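Long-range contacts in AlyQ (Persicobacter sp. CCB-QB2, PDB 7D2A), which binds uronic acid sugars, probably those of alginate, through its family 32 carbohydrate-binding module: residues S37-G42 with N121-I126; F72-G77 with E85-T90. All coordinates share one frame; numbering follows the deposited sequence.

Contact 1 (37-42 with 121-126) builds part of the sugar pocket, whereas contact 2 (72-77 with 85-90) is an edge hairpin on the flank of the same beta-sandwich domain. Their centres lie 16 Å apart and their nearest atoms about 7 Å, so they do not touch. Along the chain, both strands of contact 2 fall between the two segments that contact 1 brings together. Contact 1 supplies Ser37, Asn121, Trp123 and Ser125 to the pocket; Asp20, Asn22, Arg35, Tyr63 and Arg68 complete it. The side chain of Phe72 in contact 2 is about 13 Å from the unsaturated sugar MAW. Strand 110-118 lies beside both contacts, touching Ser41, Ile126, Ser73 and Ile74.

Contact 1: residues S37-G42 with N121-I126; sequences SANGSG and NTWNSI. With MAW (4-deoxy-alpha-L-erythro-hex-4-enopyranuronic acid), chain B; LGU (alpha-L-gulopyranuronic acid), chain C.
Asn39 and the unsaturated sugar MAW sandwich the indole of Trp123. On one face Asn39 CB sits 3.4 Å from the centroid of the six-membered ring, a CH-pi contact almost on the ring normal, and the amide plane lies 9° from the ring plane. Over the opposite face comes the sugar, its C4 3.5 Å from Trp123 CD2. With CG anti to the backbone N (chi1 -167°), the Asn39 amide is laid across the indole. An alanine in place of Trp123 would probably open a gap between Asn39 and the sugar, leaving MAW without the flat surface beneath its C3-C4 side and the asparagine side chain freer to turn.

Two side chains of 121-126 grip the sugar carboxylate, one oxygen each. Ser125 OG donates to MAW O6B at 2.6 Å and accepts from Ser37 OG, which is also hydrogen-bonded to Arg35 NE. Asn121 ND2 gives MAW O6A a nearly straight bond (170°), while its OD1 takes the backbone N of Trp123 in an Asx turn that probably steadies the amide.

The backbones are antiparallel. Ala38 N donates to Asn124 O; Ala38 O receives both Asn124 N, at 2.9 Å, and Asn124 ND2, at 3.0 Å, from opposite faces of its plane. The same ND2 reaches on to Gly40 O at 2.8 Å, so one amide ties strand 37-39 to the loop that follows. Gly40 N closes the end on Thr122 O.

Asn124 OD1 is held by Gly117 N of strand 110-118, and Ala38 and Asn124 both pack on Gln43 of strand 43-49. On the opposite face Ser37 and Trp123 touch Asp20, so strands 36-39 and 123-133, paired antiparallel in one sheet, present the sugar-binding residues on that side.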
loop_
_atom_site.group_PDB
_atom_site.type_symbol
_atom_site.label_atom_id
_atom_site.label_comp_id
_atom_site.label_asym_id
_atom_site.label_seq_id
_atom_site.Cartn_x
_atom_site.Cartn_y
_atom_site.Cartn_z
ATOM N N SER A 37 4.180 -8.000 -6.364
ATOM C CA SER A 37 5.106 -7.317 -7.281
ATOM C C SER A 37 4.370 -6.980 -8.564
ATOM O O SER A 37 3.750 -7.873 -9.157
ATOM C CB SER A 37 6.340 -8.125 -7.562
ATOM O OG SER A 37 7.138 -8.352 -6.406
ATOM N N ALA A 38 4.611 -5.785 -9.051
ATOM C CA ALA A 38 4.167 -5.346 -10.388
ATOM C C ALA A 38 5.201 -4.378 -10.915
ATOM O O ALA A 38 5.609 -3.447 -10.210
ATOM C CB ALA A 38 2.774 -4.741 -10.325
ATOM N N ASN A 39 5.530 -4.531 -12.190
ATOM C CA ASN A 39 6.637 -3.780 -12.785
ATOM C C ASN A 39 6.092 -2.535 -13.474
ATOM O O ASN A 39 5.092 -2.649 -14.231
ATOM C CB ASN A 39 7.434 -4.642 -13.755
ATOM C CG ASN A 39 8.745 -3.990 -14.139
ATOM O OD1 ASN A 39 9.297 -3.130 -13.446
ATOM N ND2 ASN A 39 9.237 -4.400 -15.294
ATOM N N GLY A 40 6.734 -1.405 -13.198
ATOM C CA GLY A 40 6.491 -0.162 -13.934
ATOM C C GLY A 40 5.866 0.926 -13.104
ATOM O O GLY A 40 5.019 0.672 -12.223
ATOM N N SER A 41 6.268 2.149 -13.379
ATOM C CA SER A 41 5.744 3.345 -12.699
ATOM C C SER A 41 4.258 3.480 -13.030
ATOM O O SER A 41 3.879 3.310 -14.214
ATOM C CB SER A 41 6.554 4.547 -13.063
ATOM O OG SER A 41 5.924 5.687 -12.558
ATOM N N GLY A 42 3.420 3.624 -12.001
ATOM C CA GLY A 42 1.975 3.815 -12.140
ATOM C C GLY A 42 1.165 2.565 -11.829
ATOM O O GLY A 42 -0.098 2.651 -11.870
ATOM N N ASN A 121 15.319 -0.466 -9.431
ATOM C CA ASN A 121 14.693 -0.886 -10.707
ATOM C C ASN A 121 13.274 -0.313 -10.761
ATOM O O ASN A 121 12.913 0.485 -9.835
ATOM C CB ASN A 121 14.796 -2.399 -10.868
ATOM C CG ASN A 121 14.075 -3.149 -9.780
ATOM O OD1 ASN A 121 13.044 -2.671 -9.321
ATOM N ND2 ASN A 121 14.610 -4.288 -9.364
ATOM N N THR A 122 12.493 -0.683 -11.757
ATOM C CA THR A 122 11.144 -0.133 -12.026
ATOM C C THR A 122 10.058 -0.917 -11.294
ATOM O O THR A 122 8.885 -0.560 -11.494
ATOM C CB THR A 122 10.858 -0.078 -13.529
ATOM O OG1 THR A 122 11.158 -1.367 -14.068
ATOM C CG2 THR A 122 11.652 1.074 -14.120
ATOM N N TRP A 123 10.453 -1.888 -10.462
ATOM C CA TRP A 123 9.446 -2.743 -9.792
ATOM C C TRP A 123 8.795 -2.012 -8.609
ATOM O O TRP A 123 9.374 -1.120 -7.963
ATOM C CB TRP A 123 10.014 -4.083 -9.327
ATOM C CG TRP A 123 10.247 -4.998 -10.483
ATOM C CD1 TRP A 123 11.334 -5.068 -11.321
ATOM C CD2 TRP A 123 9.301 -5.952 -10.944
ATOM N NE1 TRP A 123 11.106 -6.048 -12.259
ATOM C CE2 TRP A 123 9.865 -6.597 -12.064
ATOM C CE3 TRP A 123 8.040 -6.364 -10.489
ATOM C CZ2 TRP A 123 9.203 -7.608 -12.748
ATOM C CZ3 TRP A 123 7.408 -7.371 -11.159
ATOM C CH2 TRP A 123 7.983 -8.012 -12.272
ATOM N N ASN A 124 7.580 -2.431 -8.328
ATOM C CA ASN A 124 6.849 -2.049 -7.098
ATOM C C ASN A 124 6.557 -3.341 -6.356
ATOM O O ASN A 124 5.813 -4.195 -6.844
ATOM C CB ASN A 124 5.536 -1.352 -7.420
ATOM C CG ASN A 124 5.750 -0.240 -8.410
ATOM O OD1 ASN A 124 6.241 0.809 -8.007
ATOM N ND2 ASN A 124 5.438 -0.510 -9.689
ATOM N N SER A 125 7.197 -3.485 -5.184
ATOM C CA SER A 125 7.103 -4.757 -4.445
ATOM C C SER A 125 6.866 -4.451 -2.968
ATOM O O SER A 125 7.740 -3.862 -2.315
ATOM C CB SER A 125 8.392 -5.576 -4.655
ATOM O OG SER A 125 8.464 -5.978 -6.051
ATOM N N ILE A 126 5.744 -4.908 -2.457
ATOM C CA ILE A 126 5.233 -4.610 -1.106
ATOM C C ILE A 126 5.019 -5.933 -0.392
ATOM O O ILE A 126 4.306 -6.783 -0.936
ATOM C CB ILE A 126 3.974 -3.724 -1.147
ATOM C CG1 ILE A 126 4.284 -2.401 -1.881
ATOM C CG2 ILE A 126 3.450 -3.522 0.256
ATOM C CD1 ILE A 126 3.066 -1.512 -2.069
HETATM C C1 MAW B . 12.109 -8.783 -10.085
HETATM C C2 MAW B . 11.236 -9.900 -9.672
HETATM O O2 MAW B . 11.824 -10.757 -8.651
HETATM C C3 MAW B . 9.923 -9.253 -9.152
HETATM O O3 MAW B . 9.138 -10.190 -8.438
HETATM C C4 MAW B . 10.276 -8.052 -8.260
HETATM C C5 MAW B . 11.489 -7.571 -8.138
HETATM O O5 MAW B . 12.594 -8.121 -8.905
HETATM C C6 MAW B . 11.850 -6.450 -7.320
HETATM O O6A MAW B . 13.062 -6.067 -7.354
HETATM O O6B MAW B . 10.971 -5.818 -6.619
HETATM C C1 LGU C . 16.581 -9.187 -11.189
HETATM C C2 LGU C . 15.869 -8.102 -10.364
HETATM O O2 LGU C . 16.753 -7.029 -10.061
HETATM C C3 LGU C . 14.728 -7.462 -11.114
HETATM O O3 LGU C . 15.245 -6.484 -12.048
HETATM C C4 LGU C . 13.885 -8.532 -11.794
HETATM O O4 LGU C . 13.276 -9.314 -10.768
HETATM C C5 LGU C . 14.676 -9.523 -12.641
HETATM O O5 LGU C . 15.686 -10.139 -11.795
HETATM C C6 LGU C . 13.628 -10.489 -13.126
HETATM O O6B LGU C . 12.728 -10.060 -13.897
HETATM O O6A LGU C . 13.633 -11.657 -12.680
HETATM O O1 LGU C . 17.264 -8.480 -12.229
#

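Contact 2: residues F72-G77 with E85-T90; sequences FSISLG and EVYSGT
A beta hairpin, strands 70-77 and 84-90, brings these segments together as an antiparallel pair broken by a classic beta bulge. Val86 and Tyr87 both face Ile74: Ile74 O accepts from Val86 N at 2.8 Å and, weakly, from Tyr87 N. Ile74 N returns a bond to Tyr87 O, and Phe72 and Gly89 exchange two bonds of 3.0 Å each, Phe72 N to Gly89 O and Gly89 N to Phe72 O.

Phe72, Ile74 and Tyr87 share one face. Phe72 and Tyr87 lie side by side, CZ to CE1 at 3.7 Å, ring planes 8° apart without overlap. Tyr87 CG is anti to the backbone N (chi1 -162°), which swings the ring toward Phe72 while its CB rests against Ile74 CD1. Leu76 and Val86 side chains cross at about a right angle, CD1 to CG1 at 3.7 Å. Tyr101 meets both rings, and Phe103 touches Leu76 and Val86.

On the other face two waters bridge Ser73 OG and Glu85 OE1, which stand 3.8 Å apart; both donate to OE1, one at 2.6 Å and the other weakly. Strand 84-90 is outermost in the five-strand sheet, an edge hairpin of the beta-sandwich found in F5/8 type C domains.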
loop_
_atom_site.group_PDB
_atom_site.type_symbol
_atom_site.label_atom_id
_atom_site.label_comp_id
_atom_site.label_asym_id
_atom_site.label_seq_id
_atom_site.Cartn_x
_atom_site.Cartn_y
_atom_site.Cartn_z
ATOM N N PHE A 72 5.830 6.381 -4.116
ATOM C CA PHE A 72 4.420 5.952 -4.066
ATOM C C PHE A 72 3.509 7.117 -3.694
ATOM O O PHE A 72 3.948 8.171 -3.284
ATOM C CB PHE A 72 4.245 4.805 -3.060
ATOM C CG PHE A 72 4.380 5.248 -1.638
ATOM C CD1 PHE A 72 5.624 5.371 -1.034
ATOM C CD2 PHE A 72 3.253 5.572 -0.895
ATOM C CE1 PHE A 72 5.750 5.804 0.280
ATOM C CE2 PHE A 72 3.382 6.043 0.396
ATOM C CZ PHE A 72 4.620 6.187 0.976
ATOM N N SER A 73 2.231 6.905 -3.889
ATOM C CA SER A 73 1.176 7.799 -3.421
ATOM C C SER A 73 0.052 6.911 -2.909
ATOM O O SER A 73 -0.095 5.748 -3.355
ATOM C CB SER A 73 0.779 8.795 -4.444
ATOM O OG SER A 73 0.181 8.178 -5.524
ATOM N N ILE A 74 -0.728 7.461 -1.998
ATOM C CA ILE A 74 -1.910 6.792 -1.424
ATOM C C ILE A 74 -3.133 7.608 -1.817
ATOM O O ILE A 74 -3.132 8.848 -1.561
ATOM C CB ILE A 74 -1.762 6.653 0.100
ATOM C CG1 ILE A 74 -0.444 5.963 0.493
ATOM C CG2 ILE A 74 -2.983 5.971 0.701
ATOM C CD1 ILE A 74 -0.185 5.934 1.977
ATOM N N SER A 75 -4.137 6.941 -2.301
ATOM C CA SER A 75 -5.434 7.578 -2.630
ATOM C C SER A 75 -6.536 6.785 -1.980
ATOM O O SER A 75 -6.398 5.571 -1.731
ATOM C CB SER A 75 -5.628 7.748 -4.113
ATOM O OG SER A 75 -5.628 6.514 -4.840
ATOM N N LEU A 76 -7.617 7.441 -1.626
ATOM C CA LEU A 76 -8.709 6.697 -0.983
ATOM C C LEU A 76 -10.069 7.284 -1.332
ATOM O O LEU A 76 -10.196 8.345 -1.971
ATOM C CB LEU A 76 -8.457 6.618 0.522
ATOM C CG LEU A 76 -8.123 7.920 1.246
ATOM C CD1 LEU A 76 -9.242 8.918 1.109
ATOM C CD2 LEU A 76 -7.819 7.647 2.729
ATOM N N GLY A 77 -11.085 6.567 -0.916
ATOM C CA GLY A 77 -12.452 7.073 -1.097
ATOM C C GLY A 77 -13.432 5.932 -1.190
ATOM O O GLY A 77 -13.115 4.838 -0.754
ATOM N N GLU A 85 -6.143 11.620 -3.653
ATOM C CA GLU A 85 -4.770 11.431 -3.149
ATOM C C GLU A 85 -4.649 12.072 -1.755
ATOM O O GLU A 85 -4.916 13.262 -1.595
ATOM C CB GLU A 85 -3.710 11.974 -4.114
ATOM C CG GLU A 85 -2.316 11.655 -3.649
ATOM C CD GLU A 85 -1.253 12.062 -4.653
ATOM O OE1 GLU A 85 -1.343 11.598 -5.823
ATOM O OE2 GLU A 85 -0.481 12.923 -4.294
ATOM N N VAL A 86 -4.201 11.310 -0.766
ATOM C CA VAL A 86 -4.004 11.796 0.614
ATOM C C VAL A 86 -2.539 11.823 1.058
ATOM O O VAL A 86 -2.300 12.366 2.117
ATOM C CB VAL A 86 -4.883 11.004 1.605
ATOM C CG1 VAL A 86 -6.361 11.211 1.321
ATOM C CG2 VAL A 86 -4.570 9.500 1.609
ATOM N N TYR A 87 -1.649 11.181 0.323
ATOM C CA TYR A 87 -0.236 11.049 0.702
ATOM C C TYR A 87 0.586 10.797 -0.553
ATOM O O TYR A 87 0.129 10.114 -1.491
ATOM C CB TYR A 87 -0.019 9.872 1.663
ATOM C CG TYR A 87 1.285 9.937 2.419
ATOM C CD1 TYR A 87 2.437 9.403 1.880
ATOM C CD2 TYR A 87 1.359 10.438 3.717
ATOM C CE1 TYR A 87 3.639 9.433 2.558
ATOM C CE2 TYR A 87 2.561 10.474 4.420
ATOM C CZ TYR A 87 3.717 9.994 3.815
ATOM O OH TYR A 87 4.924 9.993 4.461
ATOM N N SER A 88 1.750 11.375 -0.590
ATOM C CA SER A 88 2.723 11.101 -1.667
ATOM C C SER A 88 4.109 11.170 -1.054
ATOM O O SER A 88 4.421 12.115 -0.252
ATOM C CB SER A 88 2.535 12.077 -2.771
ATOM O OG SER A 88 3.440 11.780 -3.811
ATOM N N GLY A 89 4.959 10.200 -1.350
ATOM C CA GLY A 89 6.306 10.245 -0.790
ATOM C C GLY A 89 7.160 9.128 -1.328
ATOM O O GLY A 89 6.871 8.572 -2.404
ATOM N N THR A 90 8.174 8.807 -0.554
ATOM C CA THR A 90 9.183 7.798 -0.901
ATOM C C THR A 90 9.448 7.007 0.372
ATOM O O THR A 90 9.613 7.634 1.401
ATOM C CB THR A 90 10.472 8.459 -1.374
ATOM O OG1 THR A 90 10.120 9.313 -2.465
ATOM C CG2 THR A 90 11.503 7.453 -1.789
HETATM O O HOH W 1 0.603 10.645 -7.227
HETATM O O HOH W 2 -2.520 8.522 -5.495
#